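Side-chain contacts in tyrosine aminotransferase (Leishmania infantum, PDB 4IX8), which probably transfers the amino group of tyrosine to 2-oxoglutarate, using pyridoxal 5'-phosphate as cofactor: residues D433-I436 with E437-R441; K396-D399 with E400-Q404. All coordinates share one frame; numbering follows the deposited sequence.

Contact 1: D433-I436 with E437-R441; sequences DRII and EFCER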
loop_
_atom_site.group_PDB
_atom_site.type_symbol
_atom_site.label_atom_id
_atom_site.label_comp_id
_atom_site.label_asym_id
_atom_site.label_seq_id
_atom_site.Cartn_x
_atom_site.Cartn_y
_atom_site.Cartn_z
ATOM N N ASP A 433 -12.599 20.258 29.930
ATOM C CA ASP A 433 -13.623 20.876 30.778
ATOM C C ASP A 433 -14.928 20.095 30.637
ATOM O O ASP A 433 -15.596 19.812 31.628
ATOM C CB ASP A 433 -13.878 22.363 30.411
ATOM C CG ASP A 433 -12.698 23.290 30.736
ATOM O OD1 ASP A 433 -11.851 22.915 31.557
ATOM O OD2 ASP A 433 -12.612 24.404 30.165
ATOM N N ARG A 434 -15.278 19.718 29.405
ATOM C CA ARG A 434 -16.543 19.021 29.165
ATOM C C ARG A 434 -16.540 17.609 29.730
ATOM O O ARG A 434 -17.574 17.095 30.172
ATOM C CB ARG A 434 -16.842 18.974 27.678
ATOM C CG ARG A 434 -17.094 20.351 27.061
ATOM C CD ARG A 434 -17.621 20.153 25.644
ATOM N NE ARG A 434 -17.392 21.293 24.767
ATOM C CZ ARG A 434 -17.606 21.279 23.454
ATOM N NH1 ARG A 434 -18.052 20.178 22.861
ATOM N NH2 ARG A 434 -17.374 22.376 22.736
ATOM N N ILE A 435 -15.349 17.027 29.776
ATOM C CA ILE A 435 -15.168 15.703 30.304
ATOM C C ILE A 435 -15.331 15.738 31.820
ATOM O O ILE A 435 -15.981 14.871 32.408
ATOM C CB ILE A 435 -13.806 15.181 29.932
ATOM C CG1 ILE A 435 -13.786 14.908 28.429
ATOM C CG2 ILE A 435 -13.508 13.869 30.663
ATOM C CD1 ILE A 435 -12.442 14.766 27.851
ATOM N N ILE A 436 -14.762 16.758 32.450
ATOM C CA ILE A 436 -14.921 16.943 33.876
ATOM C C ILE A 436 -16.375 17.128 34.238
ATOM O O ILE A 436 -16.910 16.457 35.105
ATOM C CB ILE A 436 -14.123 18.144 34.332
ATOM C CG1 ILE A 436 -12.636 17.812 34.212
ATOM C CG2 ILE A 436 -14.496 18.558 35.761
ATOM C CD1 ILE A 436 -11.751 19.011 34.401
ATOM N N GLU A 437 -17.011 18.069 33.575
ATOM C CA GLU A 437 -18.419 18.307 33.783
ATOM C C GLU A 437 -19.198 17.022 33.535
ATOM O O GLU A 437 -20.120 16.692 34.260
ATOM C CB GLU A 437 -18.868 19.428 32.865
ATOM C CG GLU A 437 -20.339 19.657 32.783
ATOM C CD GLU A 437 -20.645 20.477 31.563
ATOM O OE1 GLU A 437 -20.020 21.555 31.438
ATOM O OE2 GLU A 437 -21.447 20.021 30.711
ATOM N N PHE A 438 -18.802 16.281 32.515
ATOM C CA PHE A 438 -19.523 15.078 32.143
ATOM C C PHE A 438 -19.439 14.007 33.237
ATOM O O PHE A 438 -20.428 13.347 33.573
ATOM C CB PHE A 438 -18.960 14.539 30.843
ATOM C CG PHE A 438 -19.449 13.176 30.491
ATOM C CD1 PHE A 438 -20.675 13.006 29.896
ATOM C CD2 PHE A 438 -18.684 12.083 30.733
ATOM C CE1 PHE A 438 -21.124 11.770 29.557
ATOM C CE2 PHE A 438 -19.134 10.835 30.387
ATOM C CZ PHE A 438 -20.361 10.686 29.807
ATOM N N CYS A 439 -18.253 13.856 33.807
ATOM C CA CYS A 439 -18.049 12.869 34.851
ATOM C C CYS A 439 -18.869 13.190 36.116
ATOM O O CYS A 439 -19.535 12.308 36.667
ATOM C CB CYS A 439 -16.565 12.777 35.190
ATOM S SG CYS A 439 -15.632 11.894 33.987
ATOM N N GLU A 440 -18.817 14.445 36.564
ATOM C CA GLU A 440 -19.514 14.845 37.794
ATOM C C GLU A 440 -20.997 14.556 37.679
ATOM O O GLU A 440 -21.634 14.081 38.618
ATOM C CB GLU A 440 -19.305 16.330 38.099
ATOM C CG GLU A 440 -17.851 16.733 38.307
ATOM C CD GLU A 440 -17.309 16.398 39.693
ATOM O OE1 GLU A 440 -17.981 15.669 40.462
ATOM O OE2 GLU A 440 -16.192 16.880 40.002
ATOM N N ARG A 441 -21.529 14.818 36.502
ATOM C CA ARG A 441 -22.925 14.600 36.232
ATOM C C ARG A 441 -23.341 13.126 36.318
ATOM O O ARG A 441 -24.429 12.827 36.810
ATOM C CB ARG A 441 -23.243 15.163 34.855
ATOM C CG ARG A 441 -24.648 14.917 34.396
ATOM C CD ARG A 441 -24.981 15.772 33.184
ATOM N NE ARG A 441 -24.149 15.415 32.030
ATOM C CZ ARG A 441 -23.232 16.208 31.470
ATOM N NH1 ARG A 441 -22.998 17.437 31.929
ATOM N NH2 ARG A 441 -22.544 15.767 30.433
#

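Contact 2: K396-D399 with E400-Q404; sequences KLLD and EENVQ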
loop_
_atom_site.group_PDB
_atom_site.type_symbol
_atom_site.label_atom_id
_atom_site.label_comp_id
_atom_site.label_asym_id
_atom_site.label_seq_id
_atom_site.Cartn_x
_atom_site.Cartn_y
_atom_site.Cartn_z
ATOM N N LYS A 396 -21.850 8.081 25.356
ATOM C CA LYS A 396 -22.577 9.083 26.116
ATOM C C LYS A 396 -21.836 10.417 26.126
ATOM O O LYS A 396 -22.456 11.482 26.063
ATOM C CB LYS A 396 -22.791 8.603 27.552
ATOM C CG LYS A 396 -23.536 7.287 27.688
ATOM C CD LYS A 396 -25.009 7.515 27.993
ATOM C CE LYS A 396 -25.695 6.244 28.468
ATOM N NZ LYS A 396 -25.681 6.152 29.965
ATOM N N LEU A 397 -20.506 10.347 26.177
ATOM C CA LEU A 397 -19.693 11.554 26.155
ATOM C C LEU A 397 -19.930 12.304 24.846
ATOM O O LEU A 397 -20.143 13.521 24.841
ATOM C CB LEU A 397 -18.202 11.226 26.305
ATOM C CG LEU A 397 -17.288 12.432 26.030
ATOM C CD1 LEU A 397 -17.581 13.564 27.023
ATOM C CD2 LEU A 397 -15.828 12.040 26.068
ATOM N N LEU A 398 -19.945 11.539 23.756
ATOM C CA LEU A 398 -20.117 12.075 22.418
ATOM C C LEU A 398 -21.516 12.646 22.250
ATOM O O LEU A 398 -21.702 13.778 21.778
ATOM C CB LEU A 398 -19.863 10.970 21.390
ATOM C CG LEU A 398 -20.162 11.288 19.924
ATOM C CD1 LEU A 398 -19.141 12.262 19.353
ATOM C CD2 LEU A 398 -20.174 9.995 19.140
ATOM N N ASP A 399 -22.495 11.906 22.749
ATOM C CA ASP A 399 -23.873 12.310 22.595
ATOM C C ASP A 399 -24.173 13.545 23.411
ATOM O O ASP A 399 -24.938 14.388 22.967
ATOM C CB ASP A 399 -24.805 11.170 23.003
ATOM C CG ASP A 399 -26.252 11.515 22.799
ATOM O OD1 ASP A 399 -26.618 11.893 21.668
ATOM O OD2 ASP A 399 -27.020 11.431 23.772
ATOM N N GLU A 400 -23.555 13.680 24.579
ATOM C CA GLU A 400 -23.890 14.777 25.495
ATOM C C GLU A 400 -22.993 16.010 25.361
ATOM O O GLU A 400 -23.446 17.103 25.563
ATOM C CB GLU A 400 -23.830 14.274 26.924
ATOM C CG GLU A 400 -24.835 13.194 27.217
ATOM C CD GLU A 400 -24.744 12.714 28.651
ATOM O OE1 GLU A 400 -24.305 13.509 29.516
ATOM O OE2 GLU A 400 -25.108 11.546 28.911
ATOM N N GLU A 401 -21.725 15.816 25.002
ATOM C CA GLU A 401 -20.745 16.904 24.989
ATOM C C GLU A 401 -20.042 17.064 23.634
ATOM O O GLU A 401 -19.219 17.958 23.466
ATOM C CB GLU A 401 -19.706 16.667 26.082
ATOM C CG GLU A 401 -20.286 16.555 27.486
ATOM C CD GLU A 401 -20.680 17.885 28.038
ATOM O OE1 GLU A 401 -20.058 18.889 27.635
ATOM O OE2 GLU A 401 -21.611 17.931 28.870
ATOM N N ASN A 402 -20.377 16.207 22.676
ATOM C CA ASN A 402 -19.828 16.272 21.321
ATOM C C ASN A 402 -18.308 16.270 21.370
ATOM O O ASN A 402 -17.637 16.956 20.591
ATOM C CB ASN A 402 -20.345 17.520 20.578
ATOM C CG ASN A 402 -20.277 17.389 19.043
ATOM O OD1 ASN A 402 -19.855 16.365 18.493
ATOM N ND2 ASN A 402 -20.698 18.451 18.349
ATOM N N VAL A 403 -17.772 15.444 22.264
ATOM C CA VAL A 403 -16.346 15.180 22.324
ATOM C C VAL A 403 -16.164 13.719 22.003
ATOM O O VAL A 403 -16.766 12.853 22.638
ATOM C CB VAL A 403 -15.728 15.459 23.703
ATOM C CG1 VAL A 403 -14.262 15.099 23.688
ATOM C CG2 VAL A 403 -15.923 16.901 24.094
ATOM N N GLN A 404 -15.253 13.441 21.085
ATOM C CA GLN A 404 -15.047 12.096 20.629
ATOM C C GLN A 404 -13.695 11.570 21.134
ATOM O O GLN A 404 -12.632 12.124 20.835
ATOM C CB GLN A 404 -15.133 12.048 19.092
ATOM C CG GLN A 404 -15.259 10.615 18.542
ATOM C CD GLN A 404 -15.043 10.538 17.056
ATOM O OE1 GLN A 404 -15.183 11.540 16.347
ATOM N NE2 GLN A 404 -14.703 9.363 16.571
#

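Contact 1: D433-I436 with E437-R441
Two turns near the end of helix 425-442, the last helix of the chain, meet here through a ladder of i to i+4 backbone hydrogen bonds in which E437, F438, C439 and E440 donate to the carbonyls of D433, R434, I435 and I436. The first and last are nearly straight, whereas F438 N reaches R434 O, 2.8 Å away, with its N-H bent to 137°. The CB of F438 sits 3.0 Å from that same R434 O, and I435 O lies at the edge of the phenyl ring, near its plane. With CG anti to the backbone N (chi1 169°), the ring is carried away from residues 433-436 toward helix 390-401, where it meets F393 edge-to-face. Isoleucine and cysteine suit the buried side: CG2 of I435 approaches SG of C439 at 4.4 Å, and both side chains pack on I364. I435, F438 and C439 thus form the buried apolar strip, while R434 beside it reaches over to the S68 carbonyl and the end of helix 390-401. On the flank beside that helix end, the extended E437 chain and the R441 side chain converge one turn apart. R441 NH1 donates to the anti lone pair of E437 OE2 in a rather long salt bridge (3.3 Å), the carboxylate oxygen lying almost in the guanidinium plane. R441 NH2 turns instead to E400 and E401, while D433 pairs with R356. Because E437 OE2 also lies close to E401 OE2, R441, beside both carboxylates with NH1 toward E437 and NH2 toward E401, would probably offset their mutual repulsion.

Contact 2: K396-D399 with E400-Q404
Backbone hydrogen bonds carry the last turn of helix 390-401, with E400, E401 and N402 donating to the carbonyls of K396, L397 and L398. The third, N402 N to L398 O at 2.9 Å, is the most bent, at 132°, and its donor stands above the carbonyl plane of L398. N402 then leaves the helix with positive phi (54°), a conformation that asparagine tolerates better than most residues, and its amide is held by N69 and the K67 carbonyl. This is a helix-to-strand turn: the chain reverses into strand 403-407, which lies beside strand 70-71 in the five-stranded sheet. The reversal brings V403 O back over the helix, where it receives a CA-H...O contact from L398 CA at 3.4 Å. Apolar packing fills the angle between helix and strand, a place suited to the buried, branched side chains of L397, L398 and V403, which line it with CH groups. L397 sets CG 4.1 Å from V403 CB, while its CD1 touches E401 CB with the two side chains at about a right angle. L398 lies alongside Q404, CD1 to CB at 4.0 Å. Among the charged groups, K396 and E400 run side by side, yet K396 NZ and E400 OE2 remain 5.5 Å apart; the lysine pairs with D386, and the extended glutamate reaches R441 and H442. E401, bent at chi2, also meets R441 with its carboxylate.

Overall arrangement
From the N terminus, contact 2 comes first: it spans the end of helix 390-401 and closes the tight turn into strand 403-407. The chain then runs through strand 416-420 before helix 425-442 begins, and contact 1 lies within that helix, closing only helical turns. The two are in series, neither nested nor crossed, but folding brings their centres to about 10 Å. They touch directly: F438 CZ packs 3.6 Å from L397 N, and R434 NH1 lies 2.6 Å from E401 O, a probable hydrogen bond. Contact 2 leads into strand 403-407, next to the outermost strand 70-71 of the five-stranded sheet, while contact 1 packs on strand 364-365 at the sheet's other end.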